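Local coordinates for protein Cg3027-pa (Drosophila melanogaster, PDB 2VHH) that probably hydrolyses N-carbamoyl-beta-alanine and its 2-methyl homologue to the free beta-amino acid, ammonium and carbon dioxide, a late step of pyrimidine degradation, at residues I271-A276 with T284-R289; Y235-P240 with N256-I261. All blocks are in the same frame, centred on the assembly; numbering follows the deposited sequence.

Contact 1. Residues I271-A276 with T284-R289; sequences IEARNA and TVPINR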
loop_
_atom_site.group_PDB
_atom_site.type_symbol
_atom_site.label_atom_id
_atom_site.label_comp_id
_atom_site.label_asym_id
_atom_site.label_seq_id
_atom_site.Cartn_x
_atom_site.Cartn_y
_atom_site.Cartn_z
ATOM N N ILE C 271 -30.596 16.987 -19.295
ATOM C CA ILE C 271 -29.250 17.186 -18.786
ATOM C C ILE C 271 -28.481 15.883 -18.646
ATOM O O ILE C 271 -27.379 15.746 -19.175
ATOM C CB ILE C 271 -29.284 17.903 -17.420
ATOM C CG1 ILE C 271 -30.084 19.219 -17.502
ATOM C CG2 ILE C 271 -27.878 18.106 -16.868
ATOM C CD1 ILE C 271 -29.468 20.317 -18.357
ATOM N N GLU C 272 -29.055 14.925 -17.937
ATOM C CA GLU C 272 -28.293 13.745 -17.515
ATOM C C GLU C 272 -27.897 12.777 -18.641
ATOM O O GLU C 272 -26.726 12.420 -18.769
ATOM C CB GLU C 272 -29.002 13.025 -16.364
ATOM C CG GLU C 272 -29.163 13.908 -15.122
ATOM C CD GLU C 272 -30.166 13.360 -14.098
ATOM O OE1 GLU C 272 -29.731 13.057 -12.962
ATOM O OE2 GLU C 272 -31.381 13.240 -14.429
ATOM N N ALA C 273 -28.863 12.351 -19.446
ATOM C CA ALA C 273 -28.582 11.441 -20.549
ATOM C C ALA C 273 -27.673 12.107 -21.554
ATOM O O ALA C 273 -26.843 11.441 -22.182
ATOM C CB ALA C 273 -29.861 11.017 -21.213
ATOM N N ARG C 274 -27.845 13.423 -21.698
ATOM C CA ARG C 274 -27.039 14.249 -22.589
ATOM C C ARG C 274 -25.581 14.290 -22.149
ATOM O O ARG C 274 -24.677 14.117 -22.975
ATOM C CB ARG C 274 -27.582 15.664 -22.620
ATOM C CG ARG C 274 -26.818 16.599 -23.531
ATOM C CD ARG C 274 -27.460 16.684 -24.899
ATOM N NE ARG C 274 -26.753 17.643 -25.733
ATOM C CZ ARG C 274 -27.004 18.946 -25.760
ATOM N NH1 ARG C 274 -27.969 19.450 -25.011
ATOM N NH2 ARG C 274 -26.282 19.741 -26.539
ATOM N N ASN C 275 -25.362 14.513 -20.849
ATOM C CA ASN C 275 -24.016 14.559 -20.264
ATOM C C ASN C 275 -23.293 13.230 -20.417
ATOM O O ASN C 275 -22.124 13.185 -20.762
ATOM C CB ASN C 275 -24.086 14.974 -18.779
ATOM C CG ASN C 275 -22.709 15.318 -18.175
ATOM O OD1 ASN C 275 -21.696 14.704 -18.475
ATOM N ND2 ASN C 275 -22.693 16.295 -17.305
ATOM N N ALA C 276 -24.001 12.148 -20.153
ATOM C CA ALA C 276 -23.442 10.822 -20.256
ATOM C C ALA C 276 -22.846 10.570 -21.642
ATOM O O ALA C 276 -21.749 10.010 -21.760
ATOM C CB ALA C 276 -24.505 9.823 -19.972
ATOM N N THR C 284 -26.557 7.968 -26.575
ATOM C CA THR C 284 -27.428 7.847 -25.429
ATOM C C THR C 284 -28.882 7.891 -25.911
ATOM O O THR C 284 -29.228 8.730 -26.750
ATOM C CB THR C 284 -27.078 8.990 -24.461
ATOM O OG1 THR C 284 -26.349 8.466 -23.340
ATOM C CG2 THR C 284 -28.304 9.717 -23.988
ATOM N N VAL C 285 -29.724 6.977 -25.427
ATOM C CA VAL C 285 -31.138 6.943 -25.864
ATOM C C VAL C 285 -32.111 6.930 -24.683
ATOM O O VAL C 285 -32.596 5.872 -24.281
ATOM C CB VAL C 285 -31.436 5.743 -26.807
ATOM C CG1 VAL C 285 -32.831 5.891 -27.448
ATOM C CG2 VAL C 285 -30.343 5.588 -27.876
ATOM N N PRO C 286 -32.373 8.103 -24.098
ATOM C CA PRO C 286 -33.349 8.201 -23.019
ATOM C C PRO C 286 -34.800 8.140 -23.504
ATOM O O PRO C 286 -35.231 8.999 -24.261
ATOM C CB PRO C 286 -33.048 9.568 -22.415
ATOM C CG PRO C 286 -32.485 10.355 -23.556
ATOM C CD PRO C 286 -31.715 9.389 -24.377
ATOM N N ILE C 287 -35.545 7.133 -23.054
ATOM C CA ILE C 287 -36.956 6.974 -23.416
ATOM C C ILE C 287 -37.824 7.080 -22.165
ATOM O O ILE C 287 -37.562 6.405 -21.163
ATOM C CB ILE C 287 -37.210 5.606 -24.072
ATOM C CG1 ILE C 287 -36.120 5.295 -25.095
ATOM C CG2 ILE C 287 -38.593 5.556 -24.693
ATOM C CD1 ILE C 287 -35.957 3.819 -25.379
ATOM N N ASN C 288 -38.855 7.914 -22.215
ATOM C CA ASN C 288 -39.769 8.027 -21.095
ATOM C C ASN C 288 -41.206 7.683 -21.457
ATOM O O ASN C 288 -41.669 7.960 -22.560
ATOM C CB ASN C 288 -39.707 9.417 -20.463
ATOM C CG ASN C 288 -40.426 9.483 -19.120
ATOM O OD1 ASN C 288 -40.555 8.474 -18.423
ATOM N ND2 ASN C 288 -40.904 10.664 -18.756
ATOM N N ARG C 289 -41.895 7.070 -20.500
ATOM C CA ARG C 289 -43.326 6.783 -20.558
ATOM C C ARG C 289 -44.134 8.058 -20.806
ATOM O O ARG C 289 -43.633 9.170 -20.622
ATOM C CB ARG C 289 -43.713 6.133 -19.225
ATOM C CG ARG C 289 -45.127 5.664 -19.047
ATOM C CD ARG C 289 -45.252 5.041 -17.676
ATOM N NE ARG C 289 -44.596 3.735 -17.623
ATOM C CZ ARG C 289 -45.234 2.568 -17.577
ATOM N NH1 ARG C 289 -46.562 2.530 -17.564
ATOM N NH2 ARG C 289 -44.541 1.439 -17.530
#

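Contact 2. Residues Y235-P240 with N256-I261; sequences YGRHHP and NPSATI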
loop_
_atom_site.group_PDB
_atom_site.type_symbol
_atom_site.label_atom_id
_atom_site.label_comp_id
_atom_site.label_asym_id
_atom_site.label_seq_id
_atom_site.Cartn_x
_atom_site.Cartn_y
_atom_site.Cartn_z
ATOM N N TYR C 235 -33.616 5.147 -12.851
ATOM C CA TYR C 235 -32.941 5.936 -11.828
ATOM C C TYR C 235 -31.409 5.937 -11.950
ATOM O O TYR C 235 -30.749 6.826 -11.420
ATOM C CB TYR C 235 -33.378 5.414 -10.466
ATOM C CG TYR C 235 -32.926 6.168 -9.236
ATOM C CD1 TYR C 235 -33.436 7.427 -8.935
ATOM C CD2 TYR C 235 -32.039 5.584 -8.332
ATOM C CE1 TYR C 235 -33.046 8.099 -7.777
ATOM C CE2 TYR C 235 -31.645 6.245 -7.180
ATOM C CZ TYR C 235 -32.154 7.500 -6.908
ATOM O OH TYR C 235 -31.765 8.157 -5.775
ATOM N N GLY C 236 -30.849 4.961 -12.662
ATOM C CA GLY C 236 -29.408 4.918 -12.924
ATOM C C GLY C 236 -28.942 6.115 -13.746
ATOM O O GLY C 236 -27.741 6.423 -13.817
ATOM N N ARG C 237 -29.917 6.764 -14.383
ATOM C CA ARG C 237 -29.782 8.055 -15.054
ATOM C C ARG C 237 -29.009 9.079 -14.217
ATOM O O ARG C 237 -28.220 9.858 -14.751
ATOM C CB ARG C 237 -31.189 8.589 -15.230
ATOM C CG ARG C 237 -31.483 9.502 -16.387
ATOM C CD ARG C 237 -32.844 10.163 -16.145
ATOM N NE ARG C 237 -33.634 9.404 -15.173
ATOM C CZ ARG C 237 -34.589 9.911 -14.399
ATOM N NH1 ARG C 237 -34.924 11.198 -14.467
ATOM N NH2 ARG C 237 -35.219 9.119 -13.549
ATOM N N HIS C 238 -29.248 9.064 -12.903
ATOM C CA HIS C 238 -28.683 10.048 -11.980
ATOM C C HIS C 238 -27.279 9.704 -11.477
ATOM O O HIS C 238 -26.724 10.415 -10.637
ATOM C CB HIS C 238 -29.612 10.251 -10.778
ATOM C CG HIS C 238 -31.016 10.620 -11.144
ATOM N ND1 HIS C 238 -31.322 11.694 -11.951
ATOM C CD2 HIS C 238 -32.201 10.073 -10.787
ATOM C CE1 HIS C 238 -32.632 11.787 -12.086
ATOM N NE2 HIS C 238 -33.190 10.817 -11.388
ATOM N N HIS C 239 -26.707 8.619 -11.990
ATOM C CA HIS C 239 -25.408 8.142 -11.516
ATOM C C HIS C 239 -24.359 8.137 -12.622
ATOM O O HIS C 239 -24.290 7.196 -13.401
ATOM C CB HIS C 239 -25.557 6.761 -10.877
ATOM C CG HIS C 239 -26.246 6.796 -9.552
ATOM N ND1 HIS C 239 -27.605 6.636 -9.418
ATOM C CD2 HIS C 239 -25.767 7.008 -8.304
ATOM C CE1 HIS C 239 -27.937 6.732 -8.143
ATOM N NE2 HIS C 239 -26.838 6.957 -7.446
ATOM N N PRO C 240 -23.553 9.214 -12.702
ATOM C CA PRO C 240 -22.501 9.319 -13.713
ATOM C C PRO C 240 -21.586 8.104 -13.743
ATOM O O PRO C 240 -21.162 7.680 -14.820
ATOM C CB PRO C 240 -21.731 10.568 -13.284
ATOM C CG PRO C 240 -22.740 11.391 -12.586
ATOM C CD PRO C 240 -23.614 10.420 -11.854
ATOM N N ASN C 256 -31.651 4.151 -22.187
ATOM C CA ASN C 256 -32.051 4.585 -20.864
ATOM C C ASN C 256 -33.579 4.599 -20.733
ATOM O O ASN C 256 -34.204 5.674 -20.704
ATOM C CB ASN C 256 -31.406 5.950 -20.531
ATOM C CG ASN C 256 -31.812 6.492 -19.159
ATOM O OD1 ASN C 256 -32.231 7.642 -19.033
ATOM N ND2 ASN C 256 -31.696 5.665 -18.134
ATOM N N PRO C 257 -34.195 3.397 -20.671
ATOM C CA PRO C 257 -35.635 3.290 -20.451
ATOM C C PRO C 257 -35.993 3.891 -19.102
ATOM O O PRO C 257 -35.313 3.614 -18.116
ATOM C CB PRO C 257 -35.878 1.780 -20.429
ATOM C CG PRO C 257 -34.728 1.188 -21.109
ATOM C CD PRO C 257 -33.565 2.076 -20.821
ATOM N N SER C 258 -37.038 4.711 -19.060
ATOM C CA SER C 258 -37.378 5.440 -17.841
ATOM C C SER C 258 -38.870 5.531 -17.634
ATOM O O SER C 258 -39.655 5.232 -18.539
ATOM C CB SER C 258 -36.831 6.877 -17.881
ATOM O OG SER C 258 -35.428 6.928 -18.017
ATOM N N ALA C 259 -39.244 5.962 -16.431
ATOM C CA ALA C 259 -40.593 6.403 -16.141
ATOM C C ALA C 259 -40.505 7.481 -15.084
ATOM O O ALA C 259 -40.436 7.172 -13.905
ATOM C CB ALA C 259 -41.450 5.248 -15.658
ATOM N N THR C 260 -40.476 8.744 -15.499
ATOM C CA THR C 260 -40.532 9.855 -14.538
ATOM C C THR C 260 -41.668 10.826 -14.787
ATOM O O THR C 260 -41.953 11.169 -15.941
ATOM C CB THR C 260 -39.232 10.699 -14.467
ATOM O OG1 THR C 260 -38.442 10.505 -15.648
ATOM C CG2 THR C 260 -38.417 10.344 -13.220
ATOM N N ILE C 261 -42.321 11.226 -13.687
ATOM C CA ILE C 261 -43.138 12.460 -13.590
ATOM C C ILE C 261 -42.200 13.398 -12.809
ATOM O O ILE C 261 -41.472 12.911 -11.956
ATOM C CB ILE C 261 -44.506 12.212 -12.900
ATOM C CG1 ILE C 261 -44.387 12.220 -11.374
ATOM C CG2 ILE C 261 -45.118 10.894 -13.380
ATOM C CD1 ILE C 261 -45.694 12.596 -10.645
#

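Contact 1. Residues I271-A276 with T284-R289
This is a helix-on-sheet contact inside a beta-alpha-beta unit: Ala273 and Ala276 of helix 266-280 face Thr284 and Pro286 of strand 283-295, which follows the helix in the chain after a short turn. The unit begins at strand 253-258, a parallel neighbour of strand 283-295, so the helix crosses over one side of the sheet between the two. Helix segment and strand segment run nearly antiparallel, with 164° between their directions and axes 8.1 Å apart at closest approach.

Ala273 and Thr284 carry the larger share, with Pro286 beside them. The firmer meeting is that of Ala273 CB, which sits over the CB-CG side of the Pro286 ring, 3.6 Å from Pro286 CG. The Thr284 methyl CG2 lies beside Ala273 CB as well, but its placement is less sure. About one helix turn on, Ala276 CB lies 4.1 Å from Thr284 OG1. A bond from Thr284 OG1 to the Ala273 carbonyl oxygen would be weak, and that oxygen's position is not certain enough to lean on.

The alternation of the strand shows clearly: Thr284 and Pro286 point to the helix, whereas Val285 points away and packs on Ala77 of the other sheet. The far flank of the helix belongs to the assembly, since Ile271 packs on Arg274 of a second subunit. Within its own chain, Arg274 leads its side chain away from the strand to donate from NH2 to Gly325 O.

Small methyls and a proline ring thus do the work here, which implies that shape and burial, more than directed polar bonds, hold the helix to the strand.

Contact 2. Residues Y235-P240 with N256-I261
Asn256 meets Arg237 near the C-terminal end of strand 253-258, which belongs to one of the sheets of the nitrilase-type carbon-nitrogen hydrolase fold. Arg237 lies in the 3-10 turn that follows strand 227-231, the parallel neighbour of strand 253-258, and its side chain reaches across the end of the latter.

The walk starts at the Asn256 amide. Its OD1 rests against the aliphatic part of the arginine, 3.3 Å from Arg237 CG and 3.9 Å from Arg237 CD. The two side chains cross at about a right angle, with amide and guanidinium planes 36° apart. On the other branch, Asn256 ND2 donates to Asn232 O, which ties the strand to the chain just ahead of the turn; at Pro257 the backbone is bonded to Cys234.

Ser258 turns its hydroxyl back along its own strand, and OG donates to Asn256 O over 3.2 Å from 54° out of the carbonyl plane. That OG also lies 4.2 Å from Arg237 NE, which bonds weakly to Cys234 O instead.

At Thr260 the chain has left the strand, and its side chain comes at the guanidinium from the opposite direction. After an extended start the arginine is modelled with a bend at chi3 (-20°), which brings its guanidinium toward Thr260. His238 NE2 lies over the rim of one guanidinium face, 3.3 Å above the plane. Thr260 OG1, weakly bonded to Tyr315 OH, stays 3.8 Å from Arg237 NH1, whereas the methyl Thr260 CG2 comes to 3.4 Å from Arg237 NH2.

In the fold
Both contacts are buried in the core around one sheet and use adjacent strands of it: contact 1 sets helix 266-280 on strand 283-295, and contact 2 sets the turn after strand 227-231 on the end of strand 253-258. A backbone hydrogen bond between Asn256 N and Val285 O, 2.9 Å long, joins the two strands. Their chemistry differs: contact 1, on the face of the sheet, is mainly apolar, while in contact 2, at the strand ends, polar groups touch but bond to other residues such as Asn232 and Cys234. Both reach a second subunit: contact 1 by helix packing, Asn275 on Asn275 of that chain, contact 2 by Tyr235 OH hydrogen-bonded to Trp355 O of that chain.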